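Local coordinates for crystal protein (Bacillus thuringiensis serovar dakota, PDB 2ZTB), which is the activated form of parasporin-2, an elongated toxin of the aerolysin type that recognises cancer cells and probably kills them by forming membrane pores, at residues S22-F27 and T44-V49; V203-G206 and F210-N213. One frame throughout, in Å; residues are numbered along the deposited sequence.

Contact 1 (S22-F27 and T44-V49); sequences SVRSRF and TYFNAV
Arg24, from the helix 20-31, lies along one face of the Phe46 ring at the end of strand 43-46. Along 44-49, Tyr45 comes before this pair. It does not touch the helix segment 22-27, but it brings a ring edge to the far face of Phe46. Its CD2 sits over the centre of that ring. Phe46 is therefore held between Tyr45 and Arg24.

Arg24 reaches over the ring with CG anti to the backbone N (chi1 -169°) and an extended chain to NE. Its CD lies over the CD1-CE1 side of that face, 4.0 Å from the Phe46 ring centroid, a CH-pi contact. The guanidinium comes next and stacks on the ring with the planes 25° apart. Arg24 CZ is 4.3 Å from the same centroid. NH1 makes the closest approach, 3.3 Å from Phe46 CD2, above the rim. Arg24 NH2 bonds to the carbonyl of Pro35.

Beyond Phe46 the chain leaves the strand. Asn47 centres an inverse gamma turn, with a weak bond of 3.0 Å from Ala48 N to Phe46 O. Asn47 O is also bonded to Asn198 of strand 168-199.

No hydrogen bond crosses between the two segments. The contact is a cation-pi stack near the surface: the pi electrons of the ring probably stabilise the positive charge, while the Pro35 carbonyl helps fix the rotation of the guanidinium.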
loop_
_atom_site.group_PDB
_atom_site.type_symbol
_atom_site.label_atom_id
_atom_site.label_comp_id
_atom_site.label_asym_id
_atom_site.label_seq_id
_atom_site.Cartn_x
_atom_site.Cartn_y
_atom_site.Cartn_z
ATOM N N SER A 22 -28.009 -13.020 -4.864
ATOM C CA SER A 22 -27.783 -13.166 -6.273
ATOM C C SER A 22 -27.199 -14.541 -6.575
ATOM O O SER A 22 -27.470 -15.086 -7.641
ATOM C CB SER A 22 -26.924 -12.028 -6.824
ATOM O OG SER A 22 -25.554 -12.173 -6.504
ATOM N N VAL A 23 -26.418 -15.093 -5.632
ATOM C CA VAL A 23 -25.867 -16.456 -5.698
ATOM C C VAL A 23 -26.998 -17.477 -5.588
ATOM O O VAL A 23 -27.092 -18.420 -6.378
ATOM C CB VAL A 23 -24.769 -16.687 -4.578
ATOM C CG1 VAL A 23 -24.448 -18.193 -4.347
ATOM C CG2 VAL A 23 -23.489 -15.908 -4.891
ATOM N N ARG A 24 -27.872 -17.283 -4.611
ATOM C CA ARG A 24 -29.023 -18.149 -4.443
ATOM C C ARG A 24 -29.888 -18.186 -5.722
ATOM O O ARG A 24 -30.352 -19.258 -6.143
ATOM C CB ARG A 24 -29.839 -17.694 -3.230
ATOM C CG ARG A 24 -30.906 -18.665 -2.806
ATOM C CD ARG A 24 -31.881 -18.019 -1.858
ATOM N NE ARG A 24 -32.687 -19.029 -1.184
ATOM C CZ ARG A 24 -33.449 -18.803 -0.115
ATOM N NH1 ARG A 24 -33.533 -17.582 0.418
ATOM N NH2 ARG A 24 -34.134 -19.803 0.425
ATOM N N SER A 25 -30.078 -17.026 -6.344
ATOM C CA SER A 25 -30.927 -16.885 -7.548
ATOM C C SER A 25 -30.313 -17.588 -8.759
ATOM O O SER A 25 -31.019 -18.150 -9.591
ATOM C CB SER A 25 -31.160 -15.405 -7.853
ATOM O OG SER A 25 -31.879 -15.212 -9.075
ATOM N N ARG A 26 -28.987 -17.567 -8.838
ATOM C CA ARG A 26 -28.256 -18.297 -9.860
ATOM C C ARG A 26 -28.401 -19.827 -9.716
ATOM O O ARG A 26 -28.605 -20.521 -10.701
ATOM C CB ARG A 26 -26.791 -17.831 -9.869
ATOM C CG ARG A 26 -26.580 -16.474 -10.590
ATOM C CD ARG A 26 -25.961 -16.639 -12.015
ATOM N NE ARG A 26 -26.907 -17.237 -12.927
ATOM C CZ ARG A 26 -26.741 -18.316 -13.701
ATOM N NH1 ARG A 26 -25.601 -18.997 -13.804
ATOM N NH2 ARG A 26 -27.771 -18.697 -14.412
ATOM N N PHE A 27 -28.305 -20.334 -8.486
ATOM C CA PHE A 27 -28.540 -21.740 -8.170
ATOM C C PHE A 27 -29.965 -22.125 -8.540
ATOM O O PHE A 27 -30.207 -23.166 -9.131
ATOM C CB PHE A 27 -28.301 -21.999 -6.673
ATOM C CG PHE A 27 -26.870 -22.375 -6.319
ATOM C CD1 PHE A 27 -26.099 -21.542 -5.506
ATOM C CD2 PHE A 27 -26.313 -23.573 -6.776
ATOM C CE1 PHE A 27 -24.791 -21.886 -5.160
ATOM C CE2 PHE A 27 -24.991 -23.947 -6.438
ATOM C CZ PHE A 27 -24.225 -23.105 -5.626
ATOM N N THR A 44 -22.612 -20.547 5.949
ATOM C CA THR A 44 -23.838 -20.861 5.256
ATOM C C THR A 44 -24.670 -19.590 5.188
ATOM O O THR A 44 -24.411 -18.645 5.929
ATOM C CB THR A 44 -24.666 -21.948 5.987
ATOM O OG1 THR A 44 -25.205 -21.420 7.207
ATOM C CG2 THR A 44 -23.838 -23.193 6.277
ATOM N N TYR A 45 -25.652 -19.566 4.290
ATOM C CA TYR A 45 -26.627 -18.483 4.229
ATOM C C TYR A 45 -28.023 -19.071 4.003
ATOM O O TYR A 45 -28.166 -20.150 3.416
ATOM C CB TYR A 45 -26.253 -17.478 3.132
ATOM C CG TYR A 45 -26.292 -16.020 3.573
ATOM C CD1 TYR A 45 -25.151 -15.384 4.067
ATOM C CD2 TYR A 45 -27.471 -15.288 3.512
ATOM C CE1 TYR A 45 -25.187 -14.045 4.475
ATOM C CE2 TYR A 45 -27.526 -13.965 3.918
ATOM C CZ TYR A 45 -26.394 -13.352 4.390
ATOM O OH TYR A 45 -26.477 -12.039 4.768
ATOM N N PHE A 46 -29.040 -18.363 4.490
ATOM C CA PHE A 46 -30.444 -18.773 4.400
ATOM C C PHE A 46 -30.704 -20.091 5.147
ATOM O O PHE A 46 -30.009 -20.387 6.117
ATOM C CB PHE A 46 -30.943 -18.808 2.934
ATOM C CG PHE A 46 -30.528 -17.606 2.118
ATOM C CD1 PHE A 46 -29.540 -17.720 1.140
ATOM C CD2 PHE A 46 -31.108 -16.358 2.338
ATOM C CE1 PHE A 46 -29.139 -16.621 0.396
ATOM C CE2 PHE A 46 -30.707 -15.245 1.588
ATOM C CZ PHE A 46 -29.724 -15.384 0.613
ATOM N N ASN A 47 -31.694 -20.870 4.701
ATOM C CA ASN A 47 -32.093 -22.109 5.382
ATOM C C ASN A 47 -31.172 -23.283 5.029
ATOM O O ASN A 47 -31.530 -24.160 4.226
ATOM C CB ASN A 47 -33.570 -22.429 5.061
ATOM C CG ASN A 47 -34.090 -23.676 5.782
ATOM O OD1 ASN A 47 -33.575 -24.081 6.833
ATOM N ND2 ASN A 47 -35.127 -24.284 5.213
ATOM N N ALA A 48 -29.997 -23.306 5.649
ATOM C CA ALA A 48 -28.930 -24.220 5.246
ATOM C C ALA A 48 -28.658 -25.411 6.173
ATOM O O ALA A 48 -28.967 -25.380 7.371
ATOM C CB ALA A 48 -27.651 -23.447 5.004
ATOM N N VAL A 49 -28.084 -26.463 5.592
ATOM C CA VAL A 49 -27.568 -27.610 6.336
ATOM C C VAL A 49 -26.283 -27.212 7.068
ATOM O O VAL A 49 -25.424 -26.535 6.498
ATOM C CB VAL A 49 -27.314 -28.818 5.389
ATOM C CG1 VAL A 49 -26.383 -29.847 6.020
ATOM C CG2 VAL A 49 -28.635 -29.464 4.986
#

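Contact 2 (V203-G206 and F210-N213); sequences VGPG and FWFN
The Trp211 indole reaches from strand 210-214 to the loop segment 203-206 and meets Val203, Gly204 and Pro205 in turn. Trp211 has the most surface buried here, followed by Val203 and Pro205. Trp211 CG is anti to its carbonyl carbon (chi1 -71°), which carries the indole across to the loop.

Val203 meets the pyrrole end of the indole in two ways. Its carbonyl O is 3.1 Å from Trp211 NE1 and lies at the ring edge. The hydrogen bond is weak, because the angle at the hydrogen is only 130°. The stronger partner of NE1 is the carbonyl O of His208, in the same loop; Val203 O takes a weak second share. The Val203 side chain adds an apolar touch, with CG2 3.7 Å from Trp211 CD1.

Pro205 meets the rim of the benzene end at CH2. Its CD packs 3.5 Å from Trp211 CH2. The Pro205 carbonyl O comes to that same carbon in the plane of the ring, 3.4 Å from CH2. Between the two, Gly204 has a positive phi (77°) and brings its CA to 3.6 Å from Trp211 CZ2. The backbone itself packs on the indole there, at an oblique angle.

Tyr31 of helix 20-31 stacks on the Trp211 ring, and the strand backbone at Trp211 bonds to Ala197. The loop and Tyr31 hold the indole, while the sheet holds the strand that carries it.

This is a glycine- and proline-containing loop joining two strands and folded along the indole of the second. It lies near one end of the long, largely antiparallel beta molecule, in what is probably the N-terminal domain of parasporin-2.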
loop_
_atom_site.group_PDB
_atom_site.type_symbol
_atom_site.label_atom_id
_atom_site.label_comp_id
_atom_site.label_asym_id
_atom_site.label_seq_id
_atom_site.Cartn_x
_atom_site.Cartn_y
_atom_site.Cartn_z
ATOM N N VAL A 203 -32.888 -32.428 -7.060
ATOM C CA VAL A 203 -32.794 -31.697 -8.328
ATOM C C VAL A 203 -31.532 -32.138 -9.092
ATOM O O VAL A 203 -30.678 -32.844 -8.542
ATOM C CB VAL A 203 -32.718 -30.129 -8.118
ATOM C CG1 VAL A 203 -34.012 -29.552 -7.517
ATOM C CG2 VAL A 203 -31.492 -29.739 -7.283
ATOM N N GLY A 204 -31.408 -31.700 -10.344
ATOM C CA GLY A 204 -30.180 -31.900 -11.105
ATOM C C GLY A 204 -30.029 -33.311 -11.637
ATOM O O GLY A 204 -30.878 -34.175 -11.381
ATOM N N PRO A 205 -28.957 -33.554 -12.407
ATOM C CA PRO A 205 -28.710 -34.876 -12.971
ATOM C C PRO A 205 -28.490 -35.943 -11.890
ATOM O O PRO A 205 -27.570 -35.834 -11.080
ATOM C CB PRO A 205 -27.445 -34.674 -13.812
ATOM C CG PRO A 205 -27.268 -33.199 -13.953
ATOM C CD PRO A 205 -27.936 -32.563 -12.799
ATOM N N GLY A 206 -29.340 -36.966 -11.893
ATOM C CA GLY A 206 -29.331 -38.016 -10.872
ATOM C C GLY A 206 -30.297 -37.783 -9.715
ATOM O O GLY A 206 -30.662 -38.733 -9.026
ATOM N N PHE A 210 -27.890 -31.885 -2.504
ATOM C CA PHE A 210 -26.723 -31.014 -2.373
ATOM C C PHE A 210 -25.951 -30.877 -3.672
ATOM O O PHE A 210 -25.569 -31.881 -4.277
ATOM C CB PHE A 210 -25.748 -31.524 -1.292
ATOM C CG PHE A 210 -26.384 -31.795 0.053
ATOM C CD1 PHE A 210 -27.510 -31.096 0.482
ATOM C CD2 PHE A 210 -25.823 -32.734 0.909
ATOM C CE1 PHE A 210 -28.083 -31.350 1.713
ATOM C CE2 PHE A 210 -26.386 -32.986 2.157
ATOM C CZ PHE A 210 -27.525 -32.292 2.553
ATOM N N TRP A 211 -25.676 -29.626 -4.050
ATOM C CA TRP A 211 -24.920 -29.317 -5.261
ATOM C C TRP A 211 -23.814 -28.295 -5.045
ATOM O O TRP A 211 -23.936 -27.407 -4.206
ATOM C CB TRP A 211 -25.870 -28.821 -6.360
ATOM C CG TRP A 211 -26.709 -29.918 -6.867
ATOM C CD1 TRP A 211 -27.961 -30.241 -6.458
ATOM C CD2 TRP A 211 -26.342 -30.880 -7.862
ATOM N NE1 TRP A 211 -28.404 -31.337 -7.132
ATOM C CE2 TRP A 211 -27.432 -31.754 -8.006
ATOM C CE3 TRP A 211 -25.198 -31.078 -8.655
ATOM C CZ2 TRP A 211 -27.428 -32.825 -8.914
ATOM C CZ3 TRP A 211 -25.196 -32.158 -9.565
ATOM C CH2 TRP A 211 -26.308 -32.999 -9.684
ATOM N N PHE A 212 -22.752 -28.428 -5.840
ATOM C CA PHE A 212 -21.634 -27.482 -5.892
ATOM C C PHE A 212 -21.415 -27.002 -7.307
ATOM O O PHE A 212 -21.477 -27.788 -8.255
ATOM C CB PHE A 212 -20.360 -28.126 -5.328
ATOM C CG PHE A 212 -20.573 -28.735 -3.985
ATOM C CD1 PHE A 212 -20.959 -30.069 -3.870
ATOM C CD2 PHE A 212 -20.458 -27.960 -2.832
ATOM C CE1 PHE A 212 -21.213 -30.632 -2.637
ATOM C CE2 PHE A 212 -20.706 -28.511 -1.581
ATOM C CZ PHE A 212 -21.084 -29.852 -1.485
ATOM N N ASN A 213 -21.202 -25.704 -7.450
ATOM C CA ASN A 213 -20.930 -25.097 -8.739
ATOM C C ASN A 213 -19.745 -24.183 -8.592
ATOM O O ASN A 213 -19.595 -23.539 -7.554
ATOM C CB ASN A 213 -22.142 -24.304 -9.244
ATOM C CG ASN A 213 -23.164 -25.185 -9.905
ATOM O OD1 ASN A 213 -23.143 -25.381 -11.116
ATOM N ND2 ASN A 213 -24.048 -25.750 -9.110
#

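Overall arrangement
Both contacts lie near the same end of the elongated chain, with centres about 14 Å apart. Contact 1 is a surface contact between a helix and a strand end. Contact 2 is partly buried and joins a loop to the strand that follows it. Their chemistry differs accordingly: a charged group spread over an aromatic face in the first, a weak indole bond with apolar and backbone packing in the second. Helix 20-31 serves both, through Arg24 in contact 1 and Tyr31 beside contact 2. The segments also touch directly: Phe27 packs against Asn213, and Val49 against Phe210. Both also meet strand 168-199: Asn47 O bonds to Asn198, and the backbone of Trp211 pairs with Ala197.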